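Local coordinates for protein putative lipase (Bacteroides thetaiotaomicron VPI-5482, PDB 3BZW) that probably acts as a serine lipase or acylhydrolase of the GDSL (SGNH hydrolase) family, perhaps cleaving lysophospholipids, at residues Ser35-Asn40 with Lys48-Leu53; Asp44-Tyr49 with Lys246-Met251. One frame throughout, in Å; residues are numbered along the deposited sequence.

How the contacts relate
Contacts 1 and 2 meet at the start of helix 49-57, their centres about 7 Å apart. Both are largely buried and share Lys-48 and Tyr-49, but each presents this corner to a different element. Contact 1 turns it toward the loop 35-40 after strand 28-33, which probably carries the nucleophile, and works mainly through polar side-chain ends, phenol, indole and ammonium, with Pro-39 and Trp-50 toward the more exposed border. Contact 2 sets the approach to the helix against the distant helix 245-258, largely through one glutamine, with apolar packing beside it. The two join where Gln-248 of contact 2 bonds to Ile-36 of contact 1.

Contact 1: Ser35-Asn40 with Lys48-Leu53; sequences SITDPN and KYWDFL. With ACT (acetate ion), chain G.
Thr-37 meets two successive aromatic side chains of helix 49-57 with two different oxygens. Its backbone O takes the indole N-H of Trp-50 on a lone pair, NE1 to O 2.8 Å at an N-H...O angle of 155°, and lies close to the indole plane. The hydroxyl of Tyr-49 donates to Thr-37 OG1, OH to OG1 2.7 Å, at the edge of the phenol ring. Pro-39 crosses the indole at about a right angle, its CG 3.4 Å from Trp-50 CZ2. CB of Lys-48 sits 3.3 Å above the indole plane of Trp-50, offset toward the rim. Beyond it the lysine bends at its second torsion (chi2 71°) and then runs extended past Asp-38 O to Pro-39 O, which NZ meets at 2.8 Å from above the carbonyl plane; Ile-46 O and Cys-41 O also bond to this ammonium, so three carbonyls grip it. The segment so held includes the Ser-Ile-Thr of the GDSIT sequence, the first conserved block of SGNH hydrolases, in which the serine is the nucleophile, as Ser-35 probably is here. Ser-35 N donates at 3.1 Å to OXT of an acetate, probably from the crystallisation liquor, which Gly-68 N, Asn-99 ND2 and His-242 NE2 also bind, consistent with an oxyanion hole. Farther out, Asp-38 shapes the loop: OD1 accepts from Asn-40 N in an Asx turn, while OD2 takes the backbone N of Ser-67.

Contact 2: Asp44-Tyr49 with Lys246-Met251; sequences DNIKKY and KGQERM
Tyr-49 and Gln-248 bring their CA atoms within 4.9 Å of each other where the irregular chain 44-49 passes helix 245-258 and itself turns into helix 49-57. Gln-248 does most of the work. With CG opposite the carbonyl carbon (chi1 -72°), its side chain bends once, at chi2 (-74°), and this brings OE1 to Tyr-49 N, from which it accepts at 2.8 Å. The donor is tilted from the carbonyl plane, and the bond is not straight. The same oxygen lies at the edge of the tyrosine ring, 3.2 Å from Tyr-49 CD2, with amide and ring planes only 11° apart. On the other end of the amide, NE2 donates to Ile-36 O, and two bonds with opposite polarity settle which way the group is turned. Its aliphatic part is used as well: Gln-248 CG rests 3.6 Å from Ile-46 CG2, the two side chains crossing at about a right angle, while Gln-248 CB packs 3.0 Å from Lys-47 O, a carbonyl oxygen buried here without a polar partner in the model. Replacing Gln-248 by a leucine would probably leave Tyr-49 N and Ile-36 O without these mates and so weaken the tie between helix 245-258 and the loop. Selenomethionine Met-251 adds apolar packing, its CE 3.7 Å from Tyr-49 CD2, and Phe-95 of strand 91-95 touches both residues. Lys-47 points its ammonium elsewhere, into a salt bridge with Glu-55. Because Tyr-49 N belongs to the first turn of a helix, with Lys-48 as N-cap, the glutamine serves a backbone N-H that helices cannot satisfy internally, and it does so in the alpha/beta SGNH hydrolase fold, where the C-terminal helix flanks the loop of the probable nucleophile.

Contact 1: Ser35-Asn40 with Lys48-Leu53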
# COMPACT_ATOMS: atom_id res chain seq x y z
N SER A 35 20.17 22.79 -28.09
CA SER A 35 21.61 23.03 -28.10
C SER A 35 22.47 21.78 -27.98
O SER A 35 23.59 21.74 -28.50
CB SER A 35 21.98 24.01 -26.98
OG SER A 35 23.37 24.26 -26.96
N ILE A 36 21.96 20.76 -27.31
CA ILE A 36 22.74 19.53 -27.15
C ILE A 36 22.90 18.83 -28.50
O ILE A 36 23.76 17.96 -28.67
CB ILE A 36 22.08 18.61 -26.09
CG1 ILE A 36 22.14 19.32 -24.73
CG2 ILE A 36 22.80 17.27 -26.02
CD1 ILE A 36 21.64 18.49 -23.55
N THR A 37 22.09 19.23 -29.47
CA THR A 37 22.14 18.68 -30.82
C THR A 37 22.73 19.71 -31.81
O THR A 37 23.34 19.35 -32.81
CB THR A 37 20.72 18.26 -31.29
OG1 THR A 37 20.31 17.09 -30.57
CG2 THR A 37 20.69 17.98 -32.78
N ASP A 38 22.54 20.99 -31.49
CA ASP A 38 23.03 22.11 -32.31
C ASP A 38 24.54 22.02 -32.57
O ASP A 38 25.34 21.92 -31.64
CB ASP A 38 22.72 23.42 -31.58
CG ASP A 38 22.94 24.66 -32.44
OD1 ASP A 38 23.70 24.61 -33.44
OD2 ASP A 38 22.34 25.71 -32.10
N PRO A 39 24.94 22.06 -33.85
CA PRO A 39 26.37 21.98 -34.19
C PRO A 39 27.15 23.16 -33.60
O PRO A 39 28.35 23.07 -33.35
CB PRO A 39 26.37 22.02 -35.72
CG PRO A 39 25.04 21.42 -36.08
CD PRO A 39 24.12 22.05 -35.08
N ASN A 40 26.44 24.27 -33.37
CA ASN A 40 27.05 25.49 -32.85
C ASN A 40 27.29 25.54 -31.34
O ASN A 40 27.89 26.50 -30.84
CB ASN A 40 26.19 26.70 -33.23
CG ASN A 40 26.18 26.96 -34.71
OD1 ASN A 40 25.30 27.66 -35.22
ND2 ASN A 40 27.15 26.41 -35.42
N LYS A 48 29.62 16.59 -31.51
CA LYS A 48 28.29 16.07 -31.19
C LYS A 48 28.04 14.60 -31.49
O LYS A 48 28.69 13.99 -32.34
CB LYS A 48 27.22 16.94 -31.86
CG LYS A 48 27.08 18.34 -31.23
CD LYS A 48 28.27 19.26 -31.54
CE LYS A 48 28.15 20.60 -30.81
NZ LYS A 48 29.25 21.54 -31.18
N TYR A 49 27.06 14.03 -30.78
CA TYR A 49 26.73 12.62 -30.92
C TYR A 49 26.47 12.17 -32.36
O TYR A 49 26.87 11.07 -32.74
CB TYR A 49 25.54 12.26 -30.01
CG TYR A 49 24.22 12.88 -30.40
CD1 TYR A 49 23.34 12.20 -31.25
CD2 TYR A 49 23.83 14.12 -29.91
CE1 TYR A 49 22.10 12.75 -31.60
CE2 TYR A 49 22.59 14.68 -30.25
CZ TYR A 49 21.74 13.99 -31.09
OH TYR A 49 20.51 14.52 -31.42
N TRP A 50 25.80 13.00 -33.16
CA TRP A 50 25.53 12.61 -34.54
C TRP A 50 26.80 12.59 -35.39
O TRP A 50 26.85 11.95 -36.44
CB TRP A 50 24.49 13.54 -35.17
CG TRP A 50 24.64 14.99 -34.83
CD1 TRP A 50 23.95 15.69 -33.88
CD2 TRP A 50 25.56 15.92 -35.42
NE1 TRP A 50 24.38 17.00 -33.84
CE2 TRP A 50 25.36 17.16 -34.78
CE3 TRP A 50 26.52 15.82 -36.43
CZ2 TRP A 50 26.10 18.30 -35.11
CZ3 TRP A 50 27.26 16.96 -36.76
CH2 TRP A 50 27.04 18.18 -36.10
N ASP A 51 27.83 13.29 -34.92
CA ASP A 51 29.10 13.33 -35.64
C ASP A 51 29.82 11.99 -35.41
O ASP A 51 30.50 11.47 -36.30
CB ASP A 51 29.96 14.48 -35.12
CG ASP A 51 30.81 15.11 -36.20
OD1 ASP A 51 31.39 14.36 -37.01
OD2 ASP A 51 30.90 16.35 -36.24
N PHE A 52 29.67 11.44 -34.21
CA PHE A 52 30.28 10.16 -33.89
C PHE A 52 29.56 9.05 -34.64
O PHE A 52 30.19 8.10 -35.12
CB PHE A 52 30.21 9.89 -32.39
CG PHE A 52 31.22 10.65 -31.58
CD1 PHE A 52 32.56 10.28 -31.61
CD2 PHE A 52 30.84 11.73 -30.80
CE1 PHE A 52 33.52 10.97 -30.87
CE2 PHE A 52 31.78 12.44 -30.04
CZ PHE A 52 33.12 12.06 -30.08
N LEU A 53 28.24 9.16 -34.75
CA LEU A 53 27.46 8.16 -35.46
C LEU A 53 27.79 8.20 -36.95
O LEU A 53 27.76 7.17 -37.63
CB LEU A 53 25.96 8.39 -35.24
CG LEU A 53 25.45 8.10 -33.82
CD1 LEU A 53 23.98 8.44 -33.73
CD2 LEU A 53 25.68 6.62 -33.50
C ACT G . 19.71 24.11 -24.65
O ACT G . 20.42 24.94 -24.12
OXT ACT G . 19.13 24.38 -25.69
CH3 ACT G . 19.55 22.73 -24.05

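Contact 2: Asp44-Tyr49 with Lys246-Met251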
# COMPACT_ATOMS: atom_id res chain seq x y z
N ASP A 44 33.38 24.43 -32.22
CA ASP A 44 34.16 23.22 -32.42
C ASP A 44 34.74 22.65 -31.13
O ASP A 44 35.52 21.70 -31.16
CB ASP A 44 35.29 23.47 -33.41
CG ASP A 44 34.78 23.91 -34.77
OD1 ASP A 44 33.79 23.32 -35.25
OD2 ASP A 44 35.38 24.84 -35.36
N ASN A 45 34.37 23.24 -29.99
CA ASN A 45 34.88 22.74 -28.71
C ASN A 45 34.18 21.44 -28.33
O ASN A 45 34.65 20.70 -27.47
CB ASN A 45 34.67 23.77 -27.61
CG ASN A 45 35.57 24.98 -27.78
OD1 ASN A 45 35.12 26.05 -28.18
ND2 ASN A 45 36.85 24.80 -27.48
N ILE A 46 33.05 21.17 -28.98
CA ILE A 46 32.29 19.96 -28.72
C ILE A 46 31.97 19.19 -30.00
O ILE A 46 31.45 19.75 -30.96
CB ILE A 46 30.94 20.28 -28.03
CG1 ILE A 46 31.19 20.92 -26.66
CG2 ILE A 46 30.11 19.00 -27.87
CD1 ILE A 46 29.92 21.34 -25.94
N LYS A 47 32.29 17.90 -30.00
CA LYS A 47 31.98 17.03 -31.13
C LYS A 47 30.66 16.39 -30.71
O LYS A 47 30.59 15.73 -29.67
CB LYS A 47 33.07 15.97 -31.31
CG LYS A 47 32.87 15.05 -32.51
CD LYS A 47 34.08 14.15 -32.71
CE LYS A 47 33.91 13.25 -33.92
NZ LYS A 47 35.09 12.36 -34.11
N LYS A 48 29.62 16.59 -31.51
CA LYS A 48 28.29 16.07 -31.19
C LYS A 48 28.04 14.60 -31.49
O LYS A 48 28.69 13.99 -32.34
CB LYS A 48 27.22 16.94 -31.86
CG LYS A 48 27.08 18.34 -31.23
CD LYS A 48 28.27 19.26 -31.54
CE LYS A 48 28.15 20.60 -30.81
NZ LYS A 48 29.25 21.54 -31.18
N TYR A 49 27.06 14.03 -30.78
CA TYR A 49 26.73 12.62 -30.92
C TYR A 49 26.47 12.17 -32.36
O TYR A 49 26.87 11.07 -32.74
CB TYR A 49 25.54 12.26 -30.01
CG TYR A 49 24.22 12.88 -30.40
CD1 TYR A 49 23.34 12.20 -31.25
CD2 TYR A 49 23.83 14.12 -29.91
CE1 TYR A 49 22.10 12.75 -31.60
CE2 TYR A 49 22.59 14.68 -30.25
CZ TYR A 49 21.74 13.99 -31.09
OH TYR A 49 20.51 14.52 -31.42
N LYS A 246 33.31 14.32 -24.36
CA LYS A 246 33.32 13.02 -23.69
C LYS A 246 31.89 12.54 -23.44
O LYS A 246 31.58 11.36 -23.61
CB LYS A 246 34.10 13.11 -22.37
CG LYS A 246 34.40 11.75 -21.71
CD LYS A 246 35.25 11.92 -20.45
CE LYS A 246 35.63 10.58 -19.84
NZ LYS A 246 36.51 9.78 -20.74
N GLY A 247 31.01 13.47 -23.06
CA GLY A 247 29.62 13.13 -22.81
C GLY A 247 28.88 12.81 -24.09
O GLY A 247 28.04 11.90 -24.13
N GLN A 248 29.18 13.56 -25.14
CA GLN A 248 28.56 13.35 -26.45
C GLN A 248 28.94 11.98 -27.00
O GLN A 248 28.14 11.33 -27.68
CB GLN A 248 29.02 14.44 -27.43
CG GLN A 248 28.45 15.83 -27.18
CD GLN A 248 26.99 15.96 -27.57
OE1 GLN A 248 26.46 15.14 -28.33
NE2 GLN A 248 26.33 16.99 -27.07
N GLU A 249 30.17 11.54 -26.72
CA GLU A 249 30.62 10.25 -27.20
C GLU A 249 29.95 9.10 -26.43
O GLU A 249 29.61 8.08 -27.01
CB GLU A 249 32.16 10.15 -27.10
CG GLU A 249 32.72 8.80 -27.54
CD GLU A 249 34.16 8.87 -28.02
OE1 GLU A 249 34.93 9.70 -27.49
OE2 GLU A 249 34.52 8.09 -28.93
N ARG A 250 29.75 9.28 -25.12
CA ARG A 250 29.09 8.24 -24.35
C ARG A 250 27.64 8.17 -24.83
O ARG A 250 27.06 7.08 -24.96
CB ARG A 250 29.15 8.56 -22.84
CG ARG A 250 28.35 7.59 -21.98
CD ARG A 250 28.88 7.50 -20.55
NE ARG A 250 28.07 6.57 -19.76
CZ ARG A 250 28.47 6.01 -18.62
NH1 ARG A 250 29.67 6.27 -18.12
NH2 ARG A 250 27.65 5.18 -17.98
N MSE A 251 27.05 9.33 -25.11
CA MSE A 251 25.68 9.40 -25.62
C MSE A 251 25.57 8.66 -26.95
O MSE A 251 24.67 7.84 -27.15
CB MSE A 251 25.27 10.86 -25.83
CG MSE A 251 24.94 11.62 -24.56
SE MSE A 251 24.96 13.54 -24.84
CE MSE A 251 23.70 13.64 -26.29